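Exopolysaccharide biosynthesis protein (Pantoea stewartii subsp. stewartii DC283, PDB 6TGF) probably acts as a hydrolase that modifies the exopolysaccharide (glycan) of the biofilm, using a tailspike-like parallel beta-helix. Local coordinates at residues 408-416 and 430-438; 529-540 and 633-644. One frame throughout, in Å; residues are numbered along the deposited sequence.

Overall arrangement
Both contacts belong to one very elongated chain of a three-chain assembly, and they lie in series: contact 1 closes before contact 2 opens. Contact 1 (408-416 with 430-438) sits about 11 Å from the centre of the chain, where successive parallel strands coil into the beta-helix. Contact 2 (529-540 with 633-644) lies about 49 Å from that centre, in an antiparallel sheet that follows the helix in sequence. Their centres are 50 Å apart and their nearest atoms about 29 Å, so neither touches the other, although both meet the second subunit. An ethanediol, probably from the crystallisation liquor, approaches each, which does not by itself mark a catalytic site.

Contact 1. Residues 408-416 and 430-438; sequences WDHSTAIEL and LNLPRCSQS. With EDO (1,2-ethanediol), chain Z.
Arg-434, its side chain extended from CG to NE, reaches across to the backbone of Asp-409. NH1 donates to Asp-409 O over 3.0 Å, nearly straight at 170°; the oxygen lies in the guanidinium plane and is met on a lone pair. Asp-409 OD1 accepts from His-410 ND1 at 3.0 Å, which restrains the imidazole's rotation. His-410 carries CG between its own N and C (chi1 69°), and its CB rests on Arg-434 O.

Ser-411 pairs in parallel with Cys-435, and Thr-412 with Ser-436, through bonds from Ser-411 N to Arg-434 O, Ser-436 N to Ser-411 O and Ala-413 N to Ser-436 O. A water accepts a hydrogen bond from Ser-411 OG and donates one to Pro-433 O. Ser-438 OG (chi1 -66°) donates to Ser-436 O from above the carbonyl plane and receives Ile-414 N at 3.1 Å, bridging the kink where Ala-413 and Gln-437 take positive phi between short strands. Ser-436 OG bonds weakly to ethanediol O1 (3.3 Å), probably from the crystallisation liquor.

Branched aliphatic chains fill the interior: Leu-416 CD1 meets Leu-432 CD1 and Leu-430 CD2 tip to tip, each at 3.6 Å, and Ile-414 CG1 touches Cys-435 SG.

Strand 411-412 stacks on 435-436 from coil to coil of the parallel beta-helix, whereas the leucines meet across a single coil, with strand 414-422 beside 380-389 and 430-431 beside 396-399. Trp-459 of strand 458-467 covers Ile-414, Leu-432 and Cys-435; Glu-415 bonds His-441 of the second subunit.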
loop_
_atom_site.group_PDB
_atom_site.type_symbol
_atom_site.label_atom_id
_atom_site.label_comp_id
_atom_site.label_asym_id
_atom_site.label_seq_id
_atom_site.Cartn_x
_atom_site.Cartn_y
_atom_site.Cartn_z
ATOM N N TRP B 408 3.903 20.183 21.492
ATOM C CA TRP B 408 3.383 18.788 21.493
ATOM C C TRP B 408 1.929 18.772 21.974
ATOM O O TRP B 408 1.696 18.437 23.148
ATOM C CB TRP B 408 4.290 17.898 22.350
ATOM C CG TRP B 408 5.740 18.113 22.053
ATOM C CD1 TRP B 408 6.591 18.973 22.685
ATOM C CD2 TRP B 408 6.502 17.493 21.003
ATOM N NE1 TRP B 408 7.834 18.916 22.116
ATOM C CE2 TRP B 408 7.810 18.017 21.082
ATOM C CE3 TRP B 408 6.211 16.544 20.016
ATOM C CZ2 TRP B 408 8.822 17.618 20.210
ATOM C CZ3 TRP B 408 7.212 16.150 19.156
ATOM C CH2 TRP B 408 8.499 16.681 19.254
ATOM N N ASP B 409 0.993 19.111 21.083
ATOM C CA ASP B 409 -0.462 19.200 21.386
ATOM C C ASP B 409 -1.277 18.411 20.350
ATOM O O ASP B 409 -2.490 18.685 20.238
ATOM C CB ASP B 409 -0.910 20.663 21.457
ATOM C CG ASP B 409 -0.803 21.420 20.142
ATOM O OD1 ASP B 409 -0.127 20.916 19.221
ATOM O OD2 ASP B 409 -1.397 22.513 20.049
ATOM N N HIS B 410 -0.657 17.467 19.629
ATOM C CA HIS B 410 -1.331 16.637 18.593
ATOM C C HIS B 410 -0.477 15.422 18.214
ATOM O O HIS B 410 0.653 15.299 18.727
ATOM C CB HIS B 410 -1.683 17.492 17.367
ATOM C CG HIS B 410 -0.508 17.945 16.568
ATOM N ND1 HIS B 410 0.372 18.906 17.024
ATOM C CD2 HIS B 410 -0.075 17.589 15.339
ATOM C CE1 HIS B 410 1.304 19.113 16.116
ATOM N NE2 HIS B 410 1.052 18.318 15.072
ATOM N N SER B 411 -1.032 14.554 17.361
ATOM C CA SER B 411 -0.366 13.377 16.744
ATOM C C SER B 411 -0.219 13.623 15.238
ATOM O O SER B 411 -1.041 14.378 14.686
ATOM C CB SER B 411 -1.141 12.114 17.027
ATOM O OG SER B 411 -1.301 11.918 18.426
ATOM N N THR B 412 0.788 13.018 14.601
ATOM C CA THR B 412 1.153 13.268 13.179
ATOM C C THR B 412 1.362 11.941 12.439
ATOM O O THR B 412 1.911 11.003 13.045
ATOM C CB THR B 412 2.398 14.160 13.086
ATOM O OG1 THR B 412 2.117 15.374 13.783
ATOM C CG2 THR B 412 2.801 14.474 11.661
ATOM N N ALA B 413 0.936 11.890 11.173
ATOM C CA ALA B 413 1.219 10.813 10.195
ATOM C C ALA B 413 0.851 9.444 10.782
ATOM O O ALA B 413 1.718 8.547 10.797
ATOM C CB ALA B 413 2.667 10.879 9.775
ATOM N N ILE B 414 -0.395 9.298 11.244
ATOM C CA ILE B 414 -0.986 7.996 11.673
ATOM C C ILE B 414 -1.563 7.327 10.420
ATOM O O ILE B 414 -2.429 7.946 9.775
ATOM C CB ILE B 414 -2.068 8.185 12.760
ATOM C CG1 ILE B 414 -1.613 9.103 13.901
ATOM C CG2 ILE B 414 -2.555 6.834 13.269
ATOM C CD1 ILE B 414 -0.869 8.414 15.020
ATOM N N GLU B 415 -1.092 6.123 10.081
ATOM C CA GLU B 415 -1.583 5.345 8.912
ATOM C C GLU B 415 -2.035 3.958 9.383
ATOM O O GLU B 415 -1.167 3.084 9.575
ATOM C CB GLU B 415 -0.501 5.261 7.832
ATOM C CG GLU B 415 -0.963 4.550 6.573
ATOM C CD GLU B 415 -0.021 4.674 5.388
ATOM O OE1 GLU B 415 -0.475 4.443 4.256
ATOM O OE2 GLU B 415 1.166 4.995 5.603
ATOM N N LEU B 416 -3.347 3.781 9.572
ATOM C CA LEU B 416 -3.987 2.485 9.922
ATOM C C LEU B 416 -4.533 1.857 8.637
ATOM O O LEU B 416 -5.319 2.533 7.948
ATOM C CB LEU B 416 -5.116 2.722 10.929
ATOM C CG LEU B 416 -4.779 3.623 12.116
ATOM C CD1 LEU B 416 -6.031 3.925 12.922
ATOM C CD2 LEU B 416 -3.711 2.996 13.000
ATOM N N LEU B 430 -10.471 3.081 18.093
ATOM C CA LEU B 430 -9.506 4.166 17.769
ATOM C C LEU B 430 -9.702 5.314 18.766
ATOM O O LEU B 430 -10.747 5.979 18.696
ATOM C CB LEU B 430 -9.732 4.646 16.330
ATOM C CG LEU B 430 -9.807 3.557 15.261
ATOM C CD1 LEU B 430 -10.057 4.168 13.891
ATOM C CD2 LEU B 430 -8.541 2.714 15.242
ATOM N N ASN B 431 -8.740 5.515 19.669
ATOM C CA ASN B 431 -8.677 6.685 20.587
ATOM C C ASN B 431 -7.581 7.621 20.067
ATOM O O ASN B 431 -6.488 7.651 20.666
ATOM C CB ASN B 431 -8.462 6.241 22.038
ATOM C CG ASN B 431 -8.546 7.378 23.036
ATOM O OD1 ASN B 431 -8.733 8.535 22.664
ATOM N ND2 ASN B 431 -8.404 7.057 24.311
ATOM N N LEU B 432 -7.871 8.345 18.982
ATOM C CA LEU B 432 -6.866 9.102 18.187
ATOM C C LEU B 432 -7.360 10.520 17.903
ATOM O O LEU B 432 -7.508 10.906 16.746
ATOM C CB LEU B 432 -6.604 8.331 16.890
ATOM C CG LEU B 432 -6.011 6.932 17.057
ATOM C CD1 LEU B 432 -5.990 6.192 15.731
ATOM C CD2 LEU B 432 -4.612 6.994 17.649
ATOM N N PRO B 433 -7.611 11.347 18.945
ATOM C CA PRO B 433 -7.913 12.765 18.745
ATOM C C PRO B 433 -6.696 13.549 18.227
ATOM O O PRO B 433 -5.578 13.155 18.515
ATOM C CB PRO B 433 -8.316 13.257 20.145
ATOM C CG PRO B 433 -7.635 12.293 21.094
ATOM C CD PRO B 433 -7.629 10.965 20.366
ATOM N N ARG B 434 -6.949 14.623 17.471
ATOM C CA ARG B 434 -5.921 15.570 16.958
ATOM C C ARG B 434 -4.830 14.809 16.193
ATOM O O ARG B 434 -3.639 15.033 16.484
ATOM C CB ARG B 434 -5.302 16.362 18.114
ATOM C CG ARG B 434 -6.288 17.215 18.896
ATOM C CD ARG B 434 -5.538 18.119 19.854
ATOM N NE ARG B 434 -6.413 18.927 20.690
ATOM C CZ ARG B 434 -5.996 19.777 21.623
ATOM N NH1 ARG B 434 -4.702 19.938 21.853
ATOM N NH2 ARG B 434 -6.876 20.468 22.325
ATOM N N CYS B 435 -5.223 13.942 15.257
ATOM C CA CYS B 435 -4.307 13.233 14.326
ATOM C C CYS B 435 -4.276 13.983 12.989
ATOM O O CYS B 435 -5.311 13.991 12.293
ATOM C CB CYS B 435 -4.737 11.786 14.120
ATOM S SG CYS B 435 -4.357 10.720 15.534
ATOM N N SER B 436 -3.136 14.600 12.663
ATOM C CA SER B 436 -2.921 15.416 11.439
ATOM C C SER B 436 -2.160 14.591 10.393
ATOM O O SER B 436 -1.398 13.691 10.795
ATOM C CB SER B 436 -2.196 16.695 11.773
ATOM O OG SER B 436 -2.778 17.327 12.906
ATOM N N GLN B 437 -2.377 14.888 9.106
ATOM C CA GLN B 437 -1.725 14.226 7.939
ATOM C C GLN B 437 -1.850 12.699 8.061
ATOM O O GLN B 437 -0.858 12.000 7.771
ATOM C CB GLN B 437 -0.255 14.648 7.846
ATOM C CG GLN B 437 -0.049 16.135 7.584
ATOM C CD GLN B 437 -0.134 16.984 8.830
ATOM O OE1 GLN B 437 -0.896 17.946 8.896
ATOM N NE2 GLN B 437 0.657 16.638 9.831
ATOM N N SER B 438 -3.029 12.198 8.450
ATOM C CA SER B 438 -3.275 10.774 8.804
ATOM C C SER B 438 -4.155 10.088 7.748
ATOM O O SER B 438 -4.855 10.807 7.006
ATOM C CB SER B 438 -3.871 10.680 10.179
ATOM O OG SER B 438 -2.935 11.114 11.154
HETATM C C1 EDO Z . -1.278 20.787 10.882
HETATM O O1 EDO Z . -1.805 20.355 12.122
HETATM C C2 EDO Z . -2.315 21.332 9.964
HETATM O O2 EDO Z . -1.949 22.529 9.297
HETATM O O HOH W 1 -3.841 11.189 18.862
#

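Contact 2. Residues 529-540 and 633-644; sequences LTSRWLLENNTS and LAGWTPSAAIMI
Leu-535 lies at the close-packed middle of this contact, its CD1 3.9 Å from Ile-642 CD1 and its CB against Leu-633 CD2. Its backbone forms a hydrogen-bonded antiparallel pair with Ala-640, whose small methyl leaves room for the larger leucine. Nearby, Trp-533 crosses Ile-642 at about a right angle, CE3 to CG2 3.8 Å, and Tyr-545, Leu-547 and Met-664 close over Leu-535.

Asn-537, with CG anti to its own nitrogen (chi1 -174°), swings ND2 to Ala-634 O; the same nitrogen also serves Gln-541 O, so a buried amide ties the loop at Ala-634 to the turn that follows its own strand. Strand 534-537 is an edge strand within this chain, in a five-stranded antiparallel sheet where 637-646 lies between it and 558-564. On the far end, Leu-529 CD2 slides past Met-643 SD at 3.6 Å, and Leu-529 continues into a parallel pairing with the second subunit.

The other end is looser and more open to solvent. An inverse gamma turn centred on Asn-538 carries the chain to Thr-539, whose O accepts from Trp-636 N at 2.8 Å. Ser-540 CA lies over the face of the five-membered ring of Trp-636, 3.8 Å from its centroid, a CH-pi contact. Exposed Glu-536 borders Pro-638 at the solvent side.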
loop_
_atom_site.group_PDB
_atom_site.type_symbol
_atom_site.label_atom_id
_atom_site.label_comp_id
_atom_site.label_asym_id
_atom_site.label_seq_id
_atom_site.Cartn_x
_atom_site.Cartn_y
_atom_site.Cartn_z
ATOM N N LEU B 529 -18.770 24.198 -16.371
ATOM C CA LEU B 529 -19.821 23.169 -16.159
ATOM C C LEU B 529 -20.291 22.666 -17.528
ATOM O O LEU B 529 -20.530 23.505 -18.418
ATOM C CB LEU B 529 -20.982 23.778 -15.364
ATOM C CG LEU B 529 -22.171 22.851 -15.103
ATOM C CD1 LEU B 529 -21.765 21.655 -14.256
ATOM C CD2 LEU B 529 -23.308 23.602 -14.433
ATOM N N THR B 530 -20.399 21.347 -17.686
ATOM C CA THR B 530 -20.974 20.677 -18.882
ATOM C C THR B 530 -22.000 19.643 -18.404
ATOM O O THR B 530 -22.324 19.645 -17.199
ATOM C CB THR B 530 -19.863 20.097 -19.768
ATOM O OG1 THR B 530 -20.455 19.631 -20.981
ATOM C CG2 THR B 530 -19.099 18.972 -19.105
ATOM N N SER B 531 -22.501 18.808 -19.316
ATOM C CA SER B 531 -23.547 17.792 -19.037
ATOM C C SER B 531 -23.064 16.405 -19.463
ATOM O O SER B 531 -22.367 16.299 -20.492
ATOM C CB SER B 531 -24.842 18.144 -19.713
ATOM O OG SER B 531 -25.816 17.135 -19.489
ATOM N N ARG B 532 -23.446 15.394 -18.682
ATOM C CA ARG B 532 -23.364 13.950 -19.022
ATOM C C ARG B 532 -24.127 13.701 -20.329
ATOM O O ARG B 532 -23.791 12.730 -21.036
ATOM C CB ARG B 532 -23.947 13.150 -17.854
ATOM C CG ARG B 532 -23.662 11.655 -17.874
ATOM C CD ARG B 532 -23.915 11.068 -16.497
ATOM N NE ARG B 532 -24.631 9.800 -16.529
ATOM C CZ ARG B 532 -24.069 8.604 -16.678
ATOM N NH1 ARG B 532 -22.760 8.484 -16.824
ATOM N NH2 ARG B 532 -24.827 7.522 -16.687
ATOM N N TRP B 533 -25.103 14.565 -20.636
ATOM C CA TRP B 533 -26.083 14.410 -21.744
ATOM C C TRP B 533 -26.079 15.653 -22.643
ATOM O O TRP B 533 -26.558 16.711 -22.191
ATOM C CB TRP B 533 -27.470 14.148 -21.150
ATOM C CG TRP B 533 -27.465 13.080 -20.100
ATOM C CD1 TRP B 533 -27.206 11.754 -20.282
ATOM C CD2 TRP B 533 -27.711 13.252 -18.692
ATOM N NE1 TRP B 533 -27.281 11.087 -19.089
ATOM C CE2 TRP B 533 -27.592 11.978 -18.096
ATOM C CE3 TRP B 533 -28.030 14.348 -17.881
ATOM C CZ2 TRP B 533 -27.774 11.776 -16.729
ATOM C CZ3 TRP B 533 -28.211 14.147 -16.529
ATOM C CH2 TRP B 533 -28.086 12.877 -15.964
ATOM N N LEU B 534 -25.558 15.516 -23.867
ATOM C CA LEU B 534 -25.588 16.559 -24.927
ATOM C C LEU B 534 -26.483 16.067 -26.071
ATOM O O LEU B 534 -26.098 15.083 -26.735
ATOM C CB LEU B 534 -24.160 16.835 -25.412
ATOM C CG LEU B 534 -23.151 17.226 -24.330
ATOM C CD1 LEU B 534 -21.748 17.317 -24.910
ATOM C CD2 LEU B 534 -23.534 18.539 -23.663
ATOM N N LEU B 535 -27.635 16.720 -26.274
ATOM C CA LEU B 535 -28.646 16.360 -27.306
ATOM C C LEU B 535 -28.386 17.162 -28.585
ATOM O O LEU B 535 -28.132 18.378 -28.481
ATOM C CB LEU B 535 -30.051 16.640 -26.761
ATOM C CG LEU B 535 -30.518 15.720 -25.635
ATOM C CD1 LEU B 535 -31.888 16.141 -25.127
ATOM C CD2 LEU B 535 -30.545 14.268 -26.091
ATOM N N GLU B 536 -28.467 16.496 -29.742
ATOM C CA GLU B 536 -28.199 17.081 -31.083
ATOM C C GLU B 536 -29.439 16.922 -31.969
ATOM O O GLU B 536 -30.084 15.854 -31.907
ATOM C CB GLU B 536 -26.982 16.406 -31.718
ATOM C CG GLU B 536 -26.685 16.885 -33.130
ATOM C CD GLU B 536 -25.392 16.364 -33.734
ATOM O OE1 GLU B 536 -24.664 15.622 -33.040
ATOM O OE2 GLU B 536 -25.117 16.701 -34.904
ATOM N N ASN B 537 -29.748 17.955 -32.760
ATOM C CA ASN B 537 -30.790 17.930 -33.821
ATOM C C ASN B 537 -30.279 18.727 -35.029
ATOM O O ASN B 537 -30.670 19.904 -35.173
ATOM C CB ASN B 537 -32.136 18.455 -33.309
ATOM C CG ASN B 537 -33.253 18.305 -34.320
ATOM O OD1 ASN B 537 -33.251 17.374 -35.123
ATOM N ND2 ASN B 537 -34.214 19.213 -34.288
ATOM N N ASN B 538 -29.416 18.108 -35.843
ATOM C CA ASN B 538 -28.946 18.660 -37.144
ATOM C C ASN B 538 -30.012 18.338 -38.195
ATOM O O ASN B 538 -29.793 17.431 -39.020
ATOM C CB ASN B 538 -27.548 18.157 -37.520
ATOM C CG ASN B 538 -26.445 19.070 -37.029
ATOM O OD1 ASN B 538 -26.306 19.297 -35.828
ATOM N ND2 ASN B 538 -25.657 19.601 -37.949
ATOM N N THR B 539 -31.129 19.070 -38.140
ATOM C CA THR B 539 -32.390 18.809 -38.883
ATOM C C THR B 539 -33.276 20.054 -38.762
ATOM O O THR B 539 -33.336 20.620 -37.653
ATOM C CB THR B 539 -33.054 17.532 -38.348
ATOM O OG1 THR B 539 -32.286 16.412 -38.789
ATOM C CG2 THR B 539 -34.487 17.341 -38.789
ATOM N N SER B 540 -33.919 20.470 -39.858
ATOM C CA SER B 540 -34.787 21.678 -39.926
ATOM C C SER B 540 -36.066 21.457 -39.109
ATOM O O SER B 540 -36.641 22.459 -38.636
ATOM C CB SER B 540 -35.106 22.041 -41.354
ATOM O OG SER B 540 -35.770 20.974 -42.014
ATOM N N LEU B 633 -37.374 19.156 -29.089
ATOM C CA LEU B 633 -36.080 19.819 -29.393
ATOM C C LEU B 633 -36.217 20.566 -30.726
ATOM O O LEU B 633 -36.646 19.934 -31.711
ATOM C CB LEU B 633 -34.975 18.757 -29.433
ATOM C CG LEU B 633 -33.545 19.268 -29.271
ATOM C CD1 LEU B 633 -33.360 20.015 -27.956
ATOM C CD2 LEU B 633 -32.548 18.125 -29.368
ATOM N N ALA B 634 -35.891 21.863 -30.735
ATOM C CA ALA B 634 -36.078 22.799 -31.870
ATOM C C ALA B 634 -35.311 22.309 -33.102
ATOM O O ALA B 634 -34.427 21.447 -32.954
ATOM C CB ALA B 634 -35.627 24.183 -31.473
ATOM N N GLY B 635 -35.649 22.846 -34.277
ATOM C CA GLY B 635 -34.896 22.626 -35.525
ATOM C C GLY B 635 -33.560 23.346 -35.483
ATOM O O GLY B 635 -33.531 24.500 -35.010
ATOM N N TRP B 636 -32.492 22.683 -35.939
ATOM C CA TRP B 636 -31.110 23.230 -36.029
ATOM C C TRP B 636 -30.605 23.666 -34.648
ATOM O O TRP B 636 -29.978 24.742 -34.570
ATOM C CB TRP B 636 -31.044 24.390 -37.032
ATOM C CG TRP B 636 -31.389 24.013 -38.439
ATOM C CD1 TRP B 636 -32.376 24.549 -39.214
ATOM C CD2 TRP B 636 -30.738 23.018 -39.250
ATOM N NE1 TRP B 636 -32.386 23.958 -40.448
ATOM C CE2 TRP B 636 -31.393 23.014 -40.500
ATOM C CE3 TRP B 636 -29.672 22.133 -39.044
ATOM C CZ2 TRP B 636 -31.015 22.158 -41.534
ATOM C CZ3 TRP B 636 -29.299 21.289 -40.067
ATOM C CH2 TRP B 636 -29.963 21.304 -41.294
ATOM N N THR B 637 -30.868 22.874 -33.604
ATOM C CA THR B 637 -30.203 23.005 -32.278
ATOM C C THR B 637 -29.071 21.980 -32.241
ATOM O O THR B 637 -29.305 20.784 -32.071
ATOM C CB THR B 637 -31.196 22.931 -31.110
ATOM O OG1 THR B 637 -30.457 23.049 -29.895
ATOM C CG2 THR B 637 -32.010 21.660 -31.066
ATOM N N PRO B 638 -27.808 22.427 -32.428
ATOM C CA PRO B 638 -26.691 21.520 -32.699
ATOM C C PRO B 638 -26.157 20.771 -31.468
ATOM O O PRO B 638 -25.598 19.704 -31.639
ATOM C CB PRO B 638 -25.623 22.472 -33.258
ATOM C CG PRO B 638 -25.889 23.782 -32.545
ATOM C CD PRO B 638 -27.391 23.837 -32.375
ATOM N N SER B 639 -26.329 21.344 -30.273
ATOM C CA SER B 639 -25.835 20.785 -28.986
ATOM C C SER B 639 -26.551 21.465 -27.814
ATOM O O SER B 639 -26.359 22.684 -27.633
ATOM C CB SER B 639 -24.340 20.932 -28.873
ATOM O OG SER B 639 -23.945 22.285 -29.051
ATOM N N ALA B 640 -27.346 20.700 -27.058
ATOM C CA ALA B 640 -28.092 21.161 -25.865
ATOM C C ALA B 640 -27.690 20.314 -24.653
ATOM O O ALA B 640 -27.936 19.093 -24.679
ATOM C CB ALA B 640 -29.577 21.086 -26.124
ATOM N N ALA B 641 -27.095 20.949 -23.637
ATOM C CA ALA B 641 -26.616 20.312 -22.386
ATOM C C ALA B 641 -27.743 20.319 -21.346
ATOM O O ALA B 641 -28.286 21.405 -21.072
ATOM C CB ALA B 641 -25.390 21.032 -21.878
ATOM N N ILE B 642 -28.080 19.146 -20.802
ATOM C CA ILE B 642 -29.112 18.978 -19.734
ATOM C C ILE B 642 -28.409 19.118 -18.379
ATOM O O ILE B 642 -27.496 18.317 -18.097
ATOM C CB ILE B 642 -29.865 17.636 -19.874
ATOM C CG1 ILE B 642 -30.957 17.684 -20.948
ATOM C CG2 ILE B 642 -30.456 17.200 -18.541
ATOM C CD1 ILE B 642 -30.553 18.338 -22.249
ATOM N N MET B 643 -28.822 20.107 -17.584
ATOM C CA MET B 643 -28.261 20.404 -16.239
ATOM C C MET B 643 -29.427 20.633 -15.271
ATOM O O MET B 643 -30.371 21.350 -15.647
ATOM C CB MET B 643 -27.346 21.630 -16.302
ATOM C CG MET B 643 -26.184 21.435 -17.269
ATOM S SD MET B 643 -25.072 22.854 -17.425
ATOM C CE MET B 643 -26.241 24.138 -17.859
ATOM N N ILE B 644 -29.370 20.012 -14.089
ATOM C CA ILE B 644 -30.542 19.827 -13.183
ATOM C C ILE B 644 -30.206 20.349 -11.781
ATOM O O ILE B 644 -29.065 20.144 -11.325
ATOM C CB ILE B 644 -30.974 18.345 -13.162
ATOM C CG1 ILE B 644 -31.201 17.806 -14.577
ATOM C CG2 ILE B 644 -32.199 18.153 -12.276
ATOM C CD1 ILE B 644 -31.530 16.330 -14.647
#